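DMATS type aromatic prenyltransferase (Streptomyces coelicolor, PDB 6ZS0) probably catalyses transfer of a dimethylallyl group from dimethylallyl diphosphate to carbon 5 of the indole ring of tryptophan. Local coordinates at residues T230-F235 against S269-Y274; R237-P242 against L273-R278; D250-Q255 against I324-L329. One frame throughout, in Å; residues are numbered along the deposited sequence. Where two conformers were deposited one is given.

Contact 1: residues T230-F235 against S269-Y274; sequences TAVEGF and SGFTLY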
ATOM      1  N   THR A 230     -23.177  -2.773  -6.960  1.00 35.60           N
ATOM      2  CA  THR A 230     -23.863  -1.795  -6.072  1.00 34.96           C
ATOM      3  C   THR A 230     -22.957  -1.445  -4.877  1.00 32.36           C
ATOM      4  O   THR A 230     -22.999  -0.263  -4.443  1.00 30.95           O
ATOM      5  CB  THR A 230     -25.251  -2.310  -5.663  1.00 37.36           C
ATOM      6  OG1 THR A 230     -25.139  -3.691  -5.318  1.00 37.99           O
ATOM      7  CG2 THR A 230     -26.271  -2.151  -6.766  1.00 38.40           C
ATOM      8  N   ALA A 231     -22.175  -2.405  -4.357  1.00 30.88           N
ATOM      9  CA  ALA A 231     -21.255  -2.194  -3.214  1.00 30.12           C
ATOM     10  C   ALA A 231     -20.095  -1.322  -3.693  1.00 27.95           C
ATOM     11  O   ALA A 231     -19.632  -0.478  -2.938  1.00 28.01           O
ATOM     12  CB  ALA A 231     -20.744  -3.499  -2.639  1.00 30.17           C
ATOM     13  N   VAL A 232     -19.654  -1.541  -4.916  1.00 26.83           N
ATOM     14  CA  VAL A 232     -18.506  -0.798  -5.494  1.00 25.34           C
ATOM     15  C   VAL A 232     -18.958   0.649  -5.724  1.00 24.78           C
ATOM     16  O   VAL A 232     -18.205   1.569  -5.365  1.00 23.53           O
ATOM     17  CB  VAL A 232     -17.976  -1.482  -6.765  1.00 25.37           C
ATOM     18  CG1 VAL A 232     -16.878  -0.661  -7.419  1.00 24.94           C
ATOM     19  CG2 VAL A 232     -17.460  -2.880  -6.460  1.00 25.86           C
ATOM     20  N   GLU A 233     -20.178   0.860  -6.233  1.00 25.48           N
ATOM     21  CA  GLU A 233     -20.699   2.228  -6.498  1.00 26.30           C
ATOM     22  C   GLU A 233     -20.908   2.961  -5.180  1.00 25.41           C
ATOM     23  O   GLU A 233     -20.555   4.131  -5.109  1.00 24.29           O
ATOM     24  CB  GLU A 233     -22.005   2.212  -7.299  1.00 28.49           C
ATOM     25  CG  GLU A 233     -21.807   1.772  -8.730  1.00 29.78           C
ATOM     26  CD  GLU A 233     -22.797   2.336  -9.726  1.00 32.03           C
ATOM     27  OE1 GLU A 233     -23.265   3.489  -9.520  1.00 34.99           O
ATOM     28  OE2 GLU A 233     -23.077   1.644 -10.728  1.00 33.47           O
ATOM     29  N   GLY A 234     -21.478   2.282  -4.183  1.00 25.36           N
ATOM     30  CA  GLY A 234     -21.709   2.861  -2.853  1.00 26.10           C
ATOM     31  C   GLY A 234     -20.398   3.314  -2.237  1.00 24.67           C
ATOM     32  O   GLY A 234     -20.328   4.431  -1.702  1.00 25.16           O
ATOM     33  N   PHE A 235     -19.378   2.483  -2.339  1.00 23.81           N
ATOM     34  CA  PHE A 235     -18.067   2.764  -1.731  1.00 22.56           C
ATOM     35  C   PHE A 235     -17.469   3.954  -2.477  1.00 21.16           C
ATOM     36  O   PHE A 235     -16.984   4.893  -1.823  1.00 21.44           O
ATOM     37  CB  PHE A 235     -17.165   1.543  -1.792  1.00 22.36           C
ATOM     38  CG  PHE A 235     -15.718   1.866  -1.586  1.00 21.45           C
ATOM     39  CD1 PHE A 235     -15.249   2.206  -0.326  1.00 21.86           C
ATOM     40  CD2 PHE A 235     -14.840   1.857  -2.646  1.00 20.87           C
ATOM     41  CE1 PHE A 235     -13.922   2.548  -0.144  1.00 21.30           C
ATOM     42  CE2 PHE A 235     -13.505   2.150  -2.444  1.00 20.34           C
ATOM     43  CZ  PHE A 235     -13.053   2.490  -1.197  1.00 20.42           C
ATOM     44  N   SER A 269      -9.347 -13.880  -9.054  1.00 29.84           N
ATOM     45  CA  SER A 269     -10.232 -14.326  -7.947  0.79 29.67           C
ATOM     46  C   SER A 269     -10.402 -13.210  -6.916  1.00 28.81           C
ATOM     47  O   SER A 269     -11.190 -13.379  -5.981  1.00 29.64           O
ATOM     48  CB  SER A 269      -9.701 -15.573  -7.308  0.79 29.92           C
ATOM     49  OG  SER A 269      -8.409 -15.344  -6.808  0.79 29.80           O
ATOM     50  N   GLY A 270      -9.680 -12.099  -7.075  1.00 27.27           N
ATOM     51  CA  GLY A 270      -9.782 -11.001  -6.102  1.00 26.28           C
ATOM     52  C   GLY A 270      -9.706  -9.669  -6.792  1.00 24.61           C
ATOM     53  O   GLY A 270      -9.091  -9.595  -7.882  1.00 24.34           O
ATOM     54  N   PHE A 271     -10.388  -8.675  -6.232  1.00 23.86           N
ATOM     55  CA  PHE A 271     -10.450  -7.307  -6.791  1.00 23.00           C
ATOM     56  C   PHE A 271     -10.465  -6.283  -5.662  1.00 22.09           C
ATOM     57  O   PHE A 271     -11.251  -6.424  -4.710  1.00 22.24           O
ATOM     58  CB  PHE A 271     -11.683  -7.157  -7.668  1.00 23.32           C
ATOM     59  CG  PHE A 271     -11.998  -5.733  -8.028  1.00 23.16           C
ATOM     60  CD1 PHE A 271     -12.942  -5.012  -7.319  1.00 23.38           C
ATOM     61  CD2 PHE A 271     -11.317  -5.100  -9.052  1.00 23.05           C
ATOM     62  CE1 PHE A 271     -13.238  -3.699  -7.662  1.00 23.86           C
ATOM     63  CE2 PHE A 271     -11.611  -3.786  -9.384  1.00 22.81           C
ATOM     64  CZ  PHE A 271     -12.582  -3.090  -8.696  1.00 23.15           C
ATOM     65  N   THR A 272      -9.640  -5.232  -5.781  1.00 20.73           N
ATOM     66  CA  THR A 272      -9.664  -4.118  -4.809  1.00 19.72           C
ATOM     67  C   THR A 272      -9.762  -2.805  -5.573  1.00 18.64           C
ATOM     68  O   THR A 272      -9.056  -2.656  -6.623  1.00 18.13           O
ATOM     69  CB  THR A 272      -8.434  -4.125  -3.890  1.00 19.61           C
ATOM     70  OG1 THR A 272      -8.383  -5.386  -3.212  1.00 20.58           O
ATOM     71  CG2 THR A 272      -8.470  -2.984  -2.892  1.00 19.53           C
ATOM     72  N   LEU A 273     -10.618  -1.902  -5.094  1.00 17.82           N
ATOM     73  CA  LEU A 273     -10.662  -0.499  -5.576  1.00 17.50           C
ATOM     74  C   LEU A 273     -10.091   0.451  -4.529  1.00 16.91           C
ATOM     75  O   LEU A 273     -10.516   0.379  -3.372  1.00 16.71           O
ATOM     76  CB  LEU A 273     -12.100  -0.105  -5.905  1.00 17.92           C
ATOM     77  CG  LEU A 273     -12.268   1.305  -6.470  1.00 18.16           C
ATOM     78  CD1 LEU A 273     -11.653   1.422  -7.841  1.00 18.32           C
ATOM     79  CD2 LEU A 273     -13.740   1.683  -6.551  1.00 18.74           C
ATOM     80  N   TYR A 274      -9.118   1.269  -4.941  1.00 16.50           N
ATOM     81  CA  TYR A 274      -8.396   2.249  -4.093  1.00 16.74           C
ATOM     82  C   TYR A 274      -8.822   3.661  -4.508  1.00 16.62           C
ATOM     83  O   TYR A 274      -8.701   4.030  -5.707  1.00 16.10           O
ATOM     84  CB  TYR A 274      -6.880   2.121  -4.266  1.00 17.07           C
ATOM     85  CG  TYR A 274      -6.302   0.754  -3.972  1.00 17.82           C
ATOM     86  CD1 TYR A 274      -5.718   0.459  -2.742  1.00 18.20           C
ATOM     87  CD2 TYR A 274      -6.323  -0.240  -4.934  1.00 18.18           C
ATOM     88  CE1 TYR A 274      -5.199  -0.809  -2.476  1.00 18.62           C
ATOM     89  CE2 TYR A 274      -5.779  -1.493  -4.698  1.00 18.49           C
ATOM     90  CZ  TYR A 274      -5.244  -1.792  -3.462  1.00 18.67           C
ATOM     91  OH  TYR A 274      -4.747  -3.050  -3.217  1.00 20.12           O
TER
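Leu273, the residue that meets both Val232 and Phe235, is fixed in its sheet by a backbone hydrogen bond from its own N to Leu329 O, 3.0 Å long. That sheet is the closed antiparallel barrel of the ABBA prenyltransferase fold, and helix 229-240 belongs to the helical layer outside it. The short segments run nearly the same way, their axes 18° apart and 10.5 Å at closest approach, so this part of the helix lies along the outward side of the strand. The side chains that meet across that gap are all apolar. Leu273 carries its CG opposite the backbone N (chi1 -177°), and chi2 68° then sets CD2 between the two helix residues: it touches Val232 CG1 at 4.0 Å and Phe235 CD2 at 4.1 Å. Val232 turns its other branch back toward the start of the strand, where CG2 comes within 4.5 Å of Phe271 CE1. The Phe235 ring reaches past the leucine to the strand backbone and also packs on Leu329 and Ile275, so it spans two neighbouring strands. Losing this ring to an alanine here would probably open a gap between helix and barrel, leaving Leu273 CD2 with Val232 alone as its helix partner. Ala217 of helix 214-217 borders the same patch, touching Val232 and Leu273. Of the Phe235 ring carbons, CE2 comes closest to the strand backbone, 3.6 Å from Leu273 O.

Contact 2: residues R237-P242 against L273-R278; sequences RTAAGP and LYIPVR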
ATOM      1  N   ARG A 237     -18.905   6.372  -4.018  1.00 23.46           N
ATOM      2  CA  ARG A 237     -19.606   7.633  -3.685  1.00 25.14           C
ATOM      3  C   ARG A 237     -19.286   8.073  -2.257  1.00 24.79           C
ATOM      4  O   ARG A 237     -19.102   9.287  -2.046  1.00 25.17           O
ATOM      5  CB  ARG A 237     -21.115   7.471  -3.893  1.00 27.80           C
ATOM      6  CG  ARG A 237     -21.500   7.297  -5.353  1.00 29.58           C
ATOM      7  CD  ARG A 237     -22.982   7.494  -5.582  1.00 32.33           C
ATOM      8  NE  ARG A 237     -23.204   7.804  -6.989  1.00 34.21           N
ATOM      9  CZ  ARG A 237     -23.470   6.916  -7.943  1.00 35.13           C
ATOM     10  NH1 ARG A 237     -23.587   5.627  -7.656  1.00 37.06           N
ATOM     11  NH2 ARG A 237     -23.617   7.323  -9.191  1.00 36.20           N
ATOM     12  N   THR A 238     -19.225   7.144  -1.306  1.00 24.82           N
ATOM     13  CA  THR A 238     -18.929   7.479   0.109  1.00 25.30           C
ATOM     14  C   THR A 238     -17.513   8.050   0.196  1.00 24.20           C
ATOM     15  O   THR A 238     -17.331   9.064   0.867  1.00 25.49           O
ATOM     16  CB  THR A 238     -19.109   6.281   1.041  1.00 26.38           C
ATOM     17  OG1 THR A 238     -20.471   5.853   0.935  1.00 27.91           O
ATOM     18  CG2 THR A 238     -18.767   6.606   2.482  1.00 26.95           C
ATOM     19  N   ALA A 239     -16.555   7.410  -0.454  1.00 23.40           N
ATOM     20  CA  ALA A 239     -15.122   7.743  -0.314  1.00 22.78           C
ATOM     21  C   ALA A 239     -14.847   9.082  -0.995  1.00 22.95           C
ATOM     22  O   ALA A 239     -14.128   9.908  -0.448  1.00 22.66           O
ATOM     23  CB  ALA A 239     -14.280   6.633  -0.902  1.00 22.03           C
ATOM     24  N   ALA A 240     -15.403   9.272  -2.178  1.00 23.28           N
ATOM     25  CA  ALA A 240     -15.029  10.387  -3.068  1.00 24.67           C
ATOM     26  C   ALA A 240     -15.720  11.689  -2.652  1.00 26.16           C
ATOM     27  O   ALA A 240     -15.180  12.734  -2.979  1.00 27.29           O
ATOM     28  CB  ALA A 240     -15.316  10.006  -4.481  1.00 24.85           C
ATOM     29  N   GLY A 241     -16.863  11.645  -1.957  1.00 28.26           N
ATOM     30  CA  GLY A 241     -17.593  12.878  -1.611  1.00 30.64           C
ATOM     31  C   GLY A 241     -17.700  13.789  -2.845  1.00 32.68           C
ATOM     32  O   GLY A 241     -18.363  13.397  -3.813  1.00 31.99           O
ATOM     33  N   PRO A 242     -17.016  14.980  -2.878  1.00 34.15           N
ATOM     34  CA  PRO A 242     -17.116  15.939  -3.999  1.00 34.90           C
ATOM     35  C   PRO A 242     -16.510  15.519  -5.357  1.00 35.07           C
ATOM     36  O   PRO A 242     -16.908  16.068  -6.378  1.00 35.80           O
ATOM     37  CB  PRO A 242     -16.316  17.164  -3.498  1.00 35.77           C
ATOM     38  CG  PRO A 242     -15.343  16.582  -2.505  1.00 35.69           C
ATOM     39  CD  PRO A 242     -16.136  15.486  -1.817  1.00 34.26           C
ATOM     40  N   LEU A 273     -10.618  -1.902  -5.094  1.00 17.82           N
ATOM     41  CA  LEU A 273     -10.662  -0.499  -5.576  1.00 17.50           C
ATOM     42  C   LEU A 273     -10.091   0.451  -4.529  1.00 16.91           C
ATOM     43  O   LEU A 273     -10.516   0.379  -3.372  1.00 16.71           O
ATOM     44  CB  LEU A 273     -12.100  -0.105  -5.905  1.00 17.92           C
ATOM     45  CG  LEU A 273     -12.268   1.305  -6.470  1.00 18.16           C
ATOM     46  CD1 LEU A 273     -11.653   1.422  -7.841  1.00 18.32           C
ATOM     47  CD2 LEU A 273     -13.740   1.683  -6.551  1.00 18.74           C
ATOM     48  N   TYR A 274      -9.118   1.269  -4.941  1.00 16.50           N
ATOM     49  CA  TYR A 274      -8.396   2.249  -4.093  1.00 16.74           C
ATOM     50  C   TYR A 274      -8.822   3.661  -4.508  1.00 16.62           C
ATOM     51  O   TYR A 274      -8.701   4.030  -5.707  1.00 16.10           O
ATOM     52  CB  TYR A 274      -6.880   2.121  -4.266  1.00 17.07           C
ATOM     53  CG  TYR A 274      -6.302   0.754  -3.972  1.00 17.82           C
ATOM     54  CD1 TYR A 274      -5.718   0.459  -2.742  1.00 18.20           C
ATOM     55  CD2 TYR A 274      -6.323  -0.240  -4.934  1.00 18.18           C
ATOM     56  CE1 TYR A 274      -5.199  -0.809  -2.476  1.00 18.62           C
ATOM     57  CE2 TYR A 274      -5.779  -1.493  -4.698  1.00 18.49           C
ATOM     58  CZ  TYR A 274      -5.244  -1.792  -3.462  1.00 18.67           C
ATOM     59  OH  TYR A 274      -4.747  -3.050  -3.217  1.00 20.12           O
ATOM     60  N   ILE A 275      -9.326   4.431  -3.558  1.00 16.77           N
ATOM     61  CA  ILE A 275      -9.679   5.855  -3.766  1.00 17.02           C
ATOM     62  C   ILE A 275      -8.726   6.727  -2.946  1.00 16.50           C
ATOM     63  O   ILE A 275      -8.659   6.589  -1.729  1.00 16.04           O
ATOM     64  CB  ILE A 275     -11.152   6.103  -3.390  1.00 18.12           C
ATOM     65  CG1 ILE A 275     -12.129   5.194  -4.148  1.00 19.08           C
ATOM     66  CG2 ILE A 275     -11.494   7.567  -3.566  1.00 18.12           C
ATOM     67  CD1 ILE A 275     -12.089   5.308  -5.603  1.00 19.77           C
ATOM     68  N   PRO A 276      -8.018   7.681  -3.586  1.00 16.10           N
ATOM     69  CA  PRO A 276      -7.125   8.612  -2.883  1.00 15.95           C
ATOM     70  C   PRO A 276      -7.930   9.700  -2.148  1.00 15.91           C
ATOM     71  O   PRO A 276      -7.935  10.872  -2.550  1.00 15.65           O
ATOM     72  CB  PRO A 276      -6.252   9.153  -4.014  1.00 15.98           C
ATOM     73  CG  PRO A 276      -7.142   9.116  -5.211  1.00 16.19           C
ATOM     74  CD  PRO A 276      -7.989   7.874  -5.040  1.00 16.14           C
ATOM     75  N   VAL A 277      -8.528   9.292  -1.032  1.00 15.96           N
ATOM     76  CA  VAL A 277      -9.510  10.134  -0.285  1.00 16.30           C
ATOM     77  C   VAL A 277      -8.857  11.461   0.128  1.00 16.23           C
ATOM     78  O   VAL A 277      -9.573  12.454   0.216  1.00 16.03           O
ATOM     79  CB  VAL A 277     -10.080   9.376   0.922  1.00 16.77           C
ATOM     80  CG1 VAL A 277      -9.033   9.004   1.916  1.00 16.76           C
ATOM     81  CG2 VAL A 277     -11.186  10.158   1.620  1.00 17.23           C
ATOM     82  N   ARG A 278      -7.531  11.500   0.333  1.00 15.96           N
ATOM     83  CA  ARG A 278      -6.856  12.742   0.792  1.00 16.45           C
ATOM     84  C   ARG A 278      -7.060  13.866  -0.204  1.00 16.18           C
ATOM     85  O   ARG A 278      -6.889  15.030   0.179  1.00 16.34           O
ATOM     86  CB  ARG A 278      -5.359  12.548   1.087  1.00 16.86           C
ATOM     87  CG  ARG A 278      -4.486  12.141  -0.092  1.00 17.30           C
ATOM     88  CD  ARG A 278      -3.027  12.218   0.321  1.00 18.07           C
ATOM     89  NE  ARG A 278      -2.698  13.621   0.529  1.00 18.97           N
ATOM     90  CZ  ARG A 278      -1.671  14.102   1.256  1.00 19.98           C
ATOM     91  NH1 ARG A 278      -1.523  15.402   1.371  1.00 21.15           N
ATOM     92  NH2 ARG A 278      -0.822  13.300   1.840  1.00 20.31           N
TER
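The flat group in this contact is a peptide, the one joining Ala239 to Ala240. Ile275 CG2 stands almost straight above its nitrogen, 4.5 Å from Ala240 N, on the side that looks at the strand. Off the oxygen end comes Val277 CG2, 3.6 Å from Ala239 O and displaced a little to that same side. The oxygen has a polar partner too, a hydrogen bond from Arg290 NH1 of helix 284-297, so it is held by a donor as well as touched by a methyl. Ala239 itself turns its CB onto Ile275, whose CG1 lies beside its backbone N and CG2 beside its carbonyl carbon (chi1 -56°). The alanine methyl rests on the branch point: Ile275 CB and CG2 are both 4.0 Å from Ala239 CB, and CG1 is slightly further at 4.2 Å. In the ABBA barrel this is where the last turn of helix 229-240 rests on the end of strand 270-275, with Ile275 still paired through its backbone to Leu327 of the adjoining strand. Beyond it the chain swings through an inverse gamma turn centred on Pro276, closed by a weak bond from Val277 N to Ile275 O of 2.8 Å. That turn brings Val277 round to the helix, where it also touches Ala287 of helix 284-297. Gly241 N still bonds to Arg237 O at 3.3 Å, while Gly241, with phi 46°, is the first residue to leave helical angles.

Contact 3: residues D250-Q255 against I324-L329; sequences DGRPAQ and IAYLAL
Tyr326 sets its ring opposite its own carbonyl carbon (chi1 -72°), and this carries the hydroxyl across to Arg252 and Gln255. Arg252 starts with CG between its backbone N and carbonyl carbon, and a second bend at chi3, 69°, swings the guanidinium aside, so that the methylene CD rather than the charged end lies nearest, 3.6 Å from Tyr326 OH. The guanidinium and ring planes stand 84° apart, without stacking. Gln255 stretches out beyond CG and stops with NE2 4.1 Å from Tyr326 OH, too far for a direct bond. Two waters fill these gaps. Water 1 lies 2.6 Å from Tyr326 OH and accepts from Arg252 NH2 at 3.0 Å; it sits at the edge of both flat groups, in the plane of each. Water 2, also in the ring plane and also 2.6 Å from Tyr326 OH, donates to Pro253 O at 2.6 Å and accepts from Gln255 NE2 at 3.1 Å. Arg252 is held chiefly by acids outside the segments, with salt bridges from NH1 to Asp279 and from NH2 to Asp59. The contact joins the start of strand 254-260 to strand 324-332, across the intervening strand 270-275. There Tyr326 also touches Tyr274 and Tyr342, while the next residue, Leu327, packs on Ala291 of an outer helix, consistent with the tyrosine facing the barrel interior. With no direct hydrogen bond between the segments, the hydroxyl is coupled to arginine, glutamine and a backbone carbonyl through water; having one proton to give, it must accept from at least one of its two waters.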
ATOM      1  N   ASP A 250     -11.505  13.811  -9.952  1.00 20.36           N
ATOM      2  CA  ASP A 250     -10.696  14.869 -10.578  1.00 19.89           C
ATOM      3  C   ASP A 250      -9.398  15.145  -9.822  1.00 18.92           C
ATOM      4  O   ASP A 250      -8.722  16.052 -10.228  1.00 18.75           O
ATOM      5  CB  ASP A 250     -11.512  16.140 -10.723  1.00 20.59           C
ATOM      6  CG  ASP A 250     -12.157  16.625  -9.439  1.00 21.02           C
ATOM      7  OD1 ASP A 250     -12.885  17.643  -9.543  1.00 22.15           O
ATOM      8  OD2 ASP A 250     -11.889  16.066  -8.382  1.00 20.85           O
ATOM      9  N   GLY A 251      -9.034  14.311  -8.862  1.00 18.00           N
ATOM     10  CA  GLY A 251      -7.715  14.391  -8.205  1.00 17.61           C
ATOM     11  C   GLY A 251      -6.757  13.368  -8.802  1.00 17.46           C
ATOM     12  O   GLY A 251      -6.820  13.094 -10.018  1.00 16.95           O
ATOM     13  N   ARG A 252      -5.830  12.869  -8.011  1.00 17.43           N
ATOM     14  CA  ARG A 252      -4.898  11.862  -8.542  1.00 17.91           C
ATOM     15  C   ARG A 252      -5.705  10.610  -8.879  1.00 18.13           C
ATOM     16  O   ARG A 252      -6.808  10.415  -8.383  1.00 17.62           O
ATOM     17  CB  ARG A 252      -3.806  11.565  -7.519  1.00 17.84           C
ATOM     18  CG  ARG A 252      -4.216  10.571  -6.456  1.00 18.04           C
ATOM     19  CD  ARG A 252      -3.154  10.430  -5.376  1.00 18.16           C
ATOM     20  NE  ARG A 252      -3.098  11.658  -4.604  1.00 18.31           N
ATOM     21  CZ  ARG A 252      -2.144  11.970  -3.731  1.00 18.55           C
ATOM     22  NH1 ARG A 252      -2.216  13.113  -3.058  1.00 18.38           N
ATOM     23  NH2 ARG A 252      -1.138  11.132  -3.526  1.00 18.88           N
ATOM     24  N   PRO A 253      -5.168   9.749  -9.758  1.00 19.17           N
ATOM     25  CA  PRO A 253      -5.928   8.608 -10.258  1.00 19.66           C
ATOM     26  C   PRO A 253      -6.293   7.596  -9.157  1.00 19.26           C
ATOM     27  O   PRO A 253      -5.570   7.397  -8.180  1.00 19.34           O
ATOM     28  CB  PRO A 253      -4.954   7.983 -11.287  1.00 20.15           C
ATOM     29  CG  PRO A 253      -3.974   9.062 -11.630  1.00 20.87           C
ATOM     30  CD  PRO A 253      -3.843   9.854 -10.350  1.00 20.19           C
ATOM     31  N   ALA A 254      -7.456   6.987  -9.290  1.00 18.39           N
ATOM     32  CA  ALA A 254      -7.865   5.802  -8.547  1.00 18.10           C
ATOM     33  C   ALA A 254      -7.044   4.627  -9.081  1.00 17.75           C
ATOM     34  O   ALA A 254      -6.482   4.730 -10.181  1.00 16.80           O
ATOM     35  CB  ALA A 254      -9.346   5.546  -8.624  1.00 18.49           C
ATOM     36  N   GLN A 255      -7.010   3.550  -8.332  1.00 17.90           N
ATOM     37  CA  GLN A 255      -6.309   2.316  -8.750  1.00 18.57           C
ATOM     38  C   GLN A 255      -7.216   1.143  -8.491  1.00 18.45           C
ATOM     39  O   GLN A 255      -8.072   1.200  -7.562  1.00 18.15           O
ATOM     40  CB  GLN A 255      -4.956   2.150  -8.047  1.00 19.34           C
ATOM     41  CG  GLN A 255      -3.969   3.241  -8.413  1.00 20.28           C
ATOM     42  CD  GLN A 255      -2.613   2.988  -7.803  1.00 21.48           C
ATOM     43  OE1 GLN A 255      -2.182   1.840  -7.648  1.00 22.14           O
ATOM     44  NE2 GLN A 255      -1.902   4.069  -7.538  1.00 23.18           N
ATOM     45  N   ILE A 324      -5.086   9.986   6.432  1.00 18.46           N
ATOM     46  CA  ILE A 324      -5.709   8.894   5.641  1.00 17.96           C
ATOM     47  C   ILE A 324      -5.463   9.216   4.171  1.00 17.16           C
ATOM     48  O   ILE A 324      -6.088  10.137   3.644  1.00 17.44           O
ATOM     49  CB  ILE A 324      -7.192   8.705   5.968  1.00 18.23           C
ATOM     50  CG1 ILE A 324      -7.399   8.357   7.434  1.00 18.70           C
ATOM     51  CG2 ILE A 324      -7.783   7.651   5.041  1.00 18.53           C
ATOM     52  CD1 ILE A 324      -8.857   8.266   7.848  1.00 18.99           C
ATOM     53  N   ALA A 325      -4.549   8.500   3.526  1.00 15.94           N
ATOM     54  CA  ALA A 325      -4.137   8.755   2.135  1.00 16.05           C
ATOM     55  C   ALA A 325      -5.129   8.093   1.162  1.00 15.79           C
ATOM     56  O   ALA A 325      -5.579   8.748   0.222  1.00 15.79           O
ATOM     57  CB  ALA A 325      -2.752   8.255   1.903  1.00 16.05           C
ATOM     58  N   TYR A 326      -5.425   6.824   1.371  1.00 15.33           N
ATOM     59  CA  TYR A 326      -6.371   6.066   0.527  1.00 15.55           C
ATOM     60  C   TYR A 326      -7.347   5.309   1.419  1.00 15.26           C
ATOM     61  O   TYR A 326      -6.995   4.914   2.538  1.00 15.08           O
ATOM     62  CB  TYR A 326      -5.678   5.026  -0.362  1.00 15.73           C
ATOM     63  CG  TYR A 326      -4.873   5.554  -1.519  1.00 16.62           C
ATOM     64  CD1 TYR A 326      -3.642   6.142  -1.337  1.00 17.18           C
ATOM     65  CD2 TYR A 326      -5.350   5.447  -2.816  1.00 17.05           C
ATOM     66  CE1 TYR A 326      -2.907   6.620  -2.418  1.00 17.57           C
ATOM     67  CE2 TYR A 326      -4.624   5.884  -3.904  1.00 17.58           C
ATOM     68  CZ  TYR A 326      -3.405   6.504  -3.710  1.00 17.78           C
ATOM     69  OH  TYR A 326      -2.704   6.954  -4.811  1.00 18.72           O
ATOM     70  N   LEU A 327      -8.514   5.042   0.874  1.00 15.61           N
ATOM     71  CA  LEU A 327      -9.444   4.019   1.363  1.00 16.41           C
ATOM     72  C   LEU A 327      -9.614   2.980   0.268  1.00 16.81           C
ATOM     73  O   LEU A 327      -9.617   3.334  -0.898  1.00 16.88           O
ATOM     74  CB  LEU A 327     -10.795   4.650   1.698  1.00 17.38           C
ATOM     75  CG  LEU A 327     -10.824   5.575   2.908  1.00 18.21           C
ATOM     76  CD1 LEU A 327     -12.209   6.164   3.079  1.00 19.11           C
ATOM     77  CD2 LEU A 327     -10.352   4.883   4.165  1.00 18.50           C
ATOM     78  N   ALA A 328      -9.800   1.726   0.634  1.00 16.98           N
ATOM     79  CA  ALA A 328      -9.948   0.643  -0.349  1.00 17.45           C
ATOM     80  C   ALA A 328     -11.052  -0.307   0.114  1.00 17.85           C
ATOM     81  O   ALA A 328     -11.176  -0.563   1.335  1.00 18.14           O
ATOM     82  CB  ALA A 328      -8.659  -0.113  -0.551  1.00 17.76           C
ATOM     83  N   LEU A 329     -11.762  -0.831  -0.860  1.00 18.78           N
ATOM     84  CA  LEU A 329     -12.727  -1.943  -0.676  1.00 19.65           C
ATOM     85  C   LEU A 329     -12.163  -3.157  -1.412  1.00 19.99           C
ATOM     86  O   LEU A 329     -11.959  -3.081  -2.630  1.00 19.21           O
ATOM     87  CB  LEU A 329     -14.077  -1.506  -1.215  1.00 20.75           C
ATOM     88  CG  LEU A 329     -15.202  -2.520  -1.033  1.00 21.86           C
ATOM     89  CD1 LEU A 329     -15.478  -2.742   0.439  1.00 22.15           C
ATOM     90  CD2 LEU A 329     -16.433  -2.061  -1.787  1.00 22.40           C
TER
HETATM   91  O   HOH W   1      -0.514   8.380  -4.433  1.00 23.75           O
HETATM   92  O   HOH W   2      -3.136   6.892  -7.383  1.00 20.70           O

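Helix 229-240 comes first along the chain and supplies the opening segment of contacts 1 and 2. The chain then passes through 250-255, where contact 3 begins, and strand 254-260 before reaching strand 270-275. There contact 1 closes over 33 intervening residues and contact 2 over 30, their strand segments overlapping at Leu273 and Tyr274. These two loops are staggered, contact 2 starting and ending a little later, and brace successive turns of one helix against one strand. Contact 3 closes last, after 68 residues, when strand 324-332 arrives; it starts within both earlier loops and ends beyond them, so it crosses both. Strand 270-275, lying between strands 254-260 and 324-332, connects the helical layer with contact 3.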